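Local coordinates for fructooligosaccharide ABC transporter substrate-binding protein FusA (Streptococcus pneumoniae, PDB 5G5Y), which binds short- and long-chain fructooligosaccharides, preferring tetrasaccharides and larger, and delivers them to the FusBC-MsmK ABC transporter for import, at residues Thr157-Lys168 with Phe233-Leu242. Sequence-based numbering, arbitrary orientation.
Sequences TDDLIKVLEAFK and FIRQLQEKGL
The ring of F233 reaches across to the first turn of helix 157-168, its CG anti to the backbone N (chi1 175°). T157 CG2 lies over one face, L160 CD2 comes to the edge near the ring plane, and I161 CD1 approaches obliquely, 3.6 Å from F233 CE1. I161 touches residues from F233 to L242. It runs antiparallel to the F233 side chain, I161 CG1 lies 3.8 Å from L237 CD2, and CG2 packs against the aliphatic part of K240. L164 CD1 touches L237 CD2.

The second helix ends after E239 in a Schellman motif, with L242 N bonded to L237 O, G241 N to Q238 O, and G241 at positive phi as C-prime residue. The reversal brings L242 against the first helix, where its CD2 lies 3.5 Å from L164 O and both methyls meet E165 CG. K168, extended until it bends at chi4, runs past L242 and donates from NZ to G241 O (3.0 Å), tilted 31° from the carbonyl plane. The bond joins the last turn of helix 157-169 to the turn after helix 225-239. Farther out, E165 OE2 and K240 NZ stay 4.2 Å apart, but one water bridges them. The K168 side chain is about 6 Å from that of E180, a calcium ligand, beside which the contact lies.

The helices run nearly parallel, their axes 11.2 Å apart at a -20° crossing. L160 and L164 continue onto V266 of strand 264-269, and L164 and L237 onto F183 of strand 181-183, so the pair packs against one mixed sheet, while I234 faces helix 429-455.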
# COMPACT_ATOMS: atom_id res chain seq x y z
N THR A 157 22.78 -7.90 13.99
CA THR A 157 23.21 -6.62 13.48
C THR A 157 24.74 -6.47 13.47
O THR A 157 25.30 -5.87 12.55
CB THR A 157 22.53 -5.45 14.23
OG1 THR A 157 22.72 -5.56 15.65
CG2 THR A 157 21.03 -5.48 13.91
N ASP A 158 25.40 -7.03 14.48
CA ASP A 158 26.89 -7.01 14.52
C ASP A 158 27.49 -7.87 13.39
O ASP A 158 28.45 -7.44 12.76
CB ASP A 158 27.42 -7.44 15.89
CG ASP A 158 27.46 -6.28 16.89
OD1 ASP A 158 27.09 -5.13 16.55
OD2 ASP A 158 27.89 -6.51 18.04
N ASP A 159 26.90 -9.04 13.09
CA ASP A 159 27.29 -9.84 11.90
C ASP A 159 27.15 -9.08 10.62
O ASP A 159 28.01 -9.17 9.71
CB ASP A 159 26.42 -11.10 11.71
CG ASP A 159 26.61 -12.14 12.77
OD1 ASP A 159 27.64 -12.13 13.47
OD2 ASP A 159 25.70 -13.01 12.88
N LEU A 160 26.06 -8.31 10.51
CA LEU A 160 25.83 -7.52 9.31
C LEU A 160 26.95 -6.51 9.12
O LEU A 160 27.42 -6.31 8.03
CB LEU A 160 24.48 -6.79 9.35
CG LEU A 160 24.13 -5.90 8.16
CD1 LEU A 160 24.11 -6.68 6.83
CD2 LEU A 160 22.83 -5.17 8.39
N ILE A 161 27.37 -5.84 10.19
CA ILE A 161 28.49 -4.90 10.06
C ILE A 161 29.73 -5.64 9.46
O ILE A 161 30.33 -5.14 8.51
CB ILE A 161 28.83 -4.23 11.39
CG1 ILE A 161 27.72 -3.28 11.82
CG2 ILE A 161 30.13 -3.44 11.26
CD1 ILE A 161 27.84 -2.80 13.25
N LYS A 162 30.05 -6.83 9.99
CA LYS A 162 31.22 -7.64 9.54
C LYS A 162 31.10 -8.04 8.08
O LYS A 162 32.02 -7.89 7.30
CB LYS A 162 31.43 -8.89 10.42
CG LYS A 162 31.74 -8.61 11.90
CD LYS A 162 32.03 -9.90 12.68
CE LYS A 162 31.87 -9.73 14.20
NZ LYS A 162 30.47 -10.00 14.68
N VAL A 163 29.91 -8.49 7.67
CA VAL A 163 29.65 -8.77 6.27
C VAL A 163 29.78 -7.57 5.35
O VAL A 163 30.33 -7.67 4.24
CB VAL A 163 28.25 -9.44 6.12
CG1 VAL A 163 27.72 -9.37 4.71
CG2 VAL A 163 28.34 -10.86 6.60
N LEU A 164 29.23 -6.42 5.77
CA LEU A 164 29.35 -5.24 4.94
C LEU A 164 30.83 -4.78 4.79
O LEU A 164 31.22 -4.29 3.73
CB LEU A 164 28.50 -4.08 5.51
CG LEU A 164 26.98 -4.36 5.57
CD1 LEU A 164 26.28 -3.25 6.32
CD2 LEU A 164 26.36 -4.54 4.20
N GLU A 165 31.60 -4.91 5.84
CA GLU A 165 33.06 -4.57 5.77
C GLU A 165 33.80 -5.49 4.81
O GLU A 165 34.65 -5.01 4.04
CB GLU A 165 33.67 -4.63 7.14
CG GLU A 165 33.17 -3.47 7.98
CD GLU A 165 33.77 -3.43 9.35
OE1 GLU A 165 33.75 -4.46 10.04
OE2 GLU A 165 34.20 -2.32 9.74
N ALA A 166 33.45 -6.76 4.82
CA ALA A 166 33.99 -7.74 3.84
C ALA A 166 33.55 -7.42 2.41
O ALA A 166 34.37 -7.47 1.48
CB ALA A 166 33.60 -9.16 4.23
N PHE A 167 32.29 -7.02 2.22
CA PHE A 167 31.85 -6.50 0.93
C PHE A 167 32.63 -5.24 0.52
O PHE A 167 32.94 -5.05 -0.65
CB PHE A 167 30.36 -6.10 0.93
CG PHE A 167 29.38 -7.25 1.05
CD1 PHE A 167 29.75 -8.60 0.90
CD2 PHE A 167 28.04 -6.95 1.24
CE1 PHE A 167 28.81 -9.60 1.00
CE2 PHE A 167 27.09 -7.96 1.33
CZ PHE A 167 27.46 -9.28 1.19
N LYS A 168 32.88 -4.35 1.48
CA LYS A 168 33.59 -3.11 1.17
C LYS A 168 35.02 -3.38 0.69
O LYS A 168 35.44 -2.82 -0.31
CB LYS A 168 33.62 -2.17 2.39
CG LYS A 168 34.08 -0.74 2.11
CD LYS A 168 34.38 -0.03 3.43
CE LYS A 168 35.31 1.14 3.29
NZ LYS A 168 34.65 2.23 2.51
N PHE A 233 22.87 2.83 15.00
CA PHE A 233 23.38 1.70 14.18
C PHE A 233 23.68 2.14 12.74
O PHE A 233 24.77 1.87 12.22
CB PHE A 233 22.38 0.51 14.19
CG PHE A 233 22.80 -0.61 13.29
CD1 PHE A 233 23.85 -1.47 13.66
CD2 PHE A 233 22.15 -0.83 12.09
CE1 PHE A 233 24.26 -2.48 12.81
CE2 PHE A 233 22.56 -1.89 11.24
CZ PHE A 233 23.59 -2.71 11.61
N ILE A 234 22.75 2.86 12.11
CA ILE A 234 22.97 3.32 10.75
C ILE A 234 24.19 4.31 10.75
O ILE A 234 25.02 4.26 9.82
CB ILE A 234 21.72 3.95 10.13
CG1 ILE A 234 20.51 2.96 10.14
CG2 ILE A 234 22.00 4.40 8.69
CD1 ILE A 234 20.74 1.64 9.44
N ARG A 235 24.28 5.15 11.77
CA ARG A 235 25.49 6.02 11.95
C ARG A 235 26.82 5.22 11.99
O ARG A 235 27.81 5.63 11.39
CB ARG A 235 25.34 6.89 13.18
CG ARG A 235 26.59 7.67 13.56
CD ARG A 235 27.02 8.66 12.50
NE ARG A 235 28.28 9.32 12.88
CZ ARG A 235 28.95 10.20 12.13
NH1 ARG A 235 28.50 10.56 10.95
NH2 ARG A 235 30.10 10.71 12.57
N GLN A 236 26.83 4.12 12.71
CA GLN A 236 27.98 3.20 12.69
C GLN A 236 28.32 2.75 11.29
O GLN A 236 29.50 2.78 10.92
CB GLN A 236 27.74 1.96 13.54
CG GLN A 236 27.75 2.15 15.03
CD GLN A 236 27.46 0.82 15.74
OE1 GLN A 236 26.30 0.49 16.02
NE2 GLN A 236 28.49 0.03 15.97
N LEU A 237 27.31 2.37 10.50
CA LEU A 237 27.56 2.03 9.10
C LEU A 237 28.16 3.18 8.33
O LEU A 237 29.09 2.97 7.53
CB LEU A 237 26.30 1.56 8.35
CG LEU A 237 25.54 0.43 9.00
CD1 LEU A 237 24.33 0.03 8.12
CD2 LEU A 237 26.43 -0.75 9.29
N GLN A 238 27.63 4.38 8.53
CA GLN A 238 28.15 5.55 7.85
C GLN A 238 29.63 5.78 8.22
O GLN A 238 30.46 6.08 7.35
CB GLN A 238 27.33 6.80 8.19
CG GLN A 238 27.84 8.11 7.58
CD GLN A 238 27.75 8.19 6.07
OE1 GLN A 238 27.03 7.42 5.41
NE2 GLN A 238 28.45 9.16 5.51
N GLU A 239 29.94 5.70 9.51
CA GLU A 239 31.31 5.99 10.00
C GLU A 239 32.31 4.98 9.44
O GLU A 239 33.46 5.33 9.18
CB GLU A 239 31.37 5.94 11.51
CG GLU A 239 30.70 7.12 12.20
CD GLU A 239 30.68 6.96 13.72
OE1 GLU A 239 31.24 5.99 14.23
OE2 GLU A 239 30.14 7.81 14.44
N LYS A 240 31.86 3.74 9.24
CA LYS A 240 32.70 2.70 8.63
C LYS A 240 32.80 2.74 7.11
O LYS A 240 33.37 1.84 6.53
CB LYS A 240 32.23 1.34 9.11
CG LYS A 240 32.45 1.18 10.61
CD LYS A 240 31.79 -0.07 11.12
CE LYS A 240 31.64 -0.06 12.64
NZ LYS A 240 32.91 -0.46 13.29
N GLY A 241 32.24 3.76 6.46
CA GLY A 241 32.25 3.87 4.99
C GLY A 241 31.44 2.82 4.28
O GLY A 241 31.75 2.43 3.15
N LEU A 242 30.37 2.34 4.92
CA LEU A 242 29.62 1.22 4.36
C LEU A 242 28.39 1.66 3.59
O LEU A 242 27.82 0.84 2.84
CB LEU A 242 29.26 0.26 5.48
CG LEU A 242 30.43 -0.34 6.27
CD1 LEU A 242 29.96 -1.16 7.49
CD2 LEU A 242 31.32 -1.20 5.36
O HOH W 1 35.17 -0.06 7.45
O HOH W 2 34.04 -2.65 12.51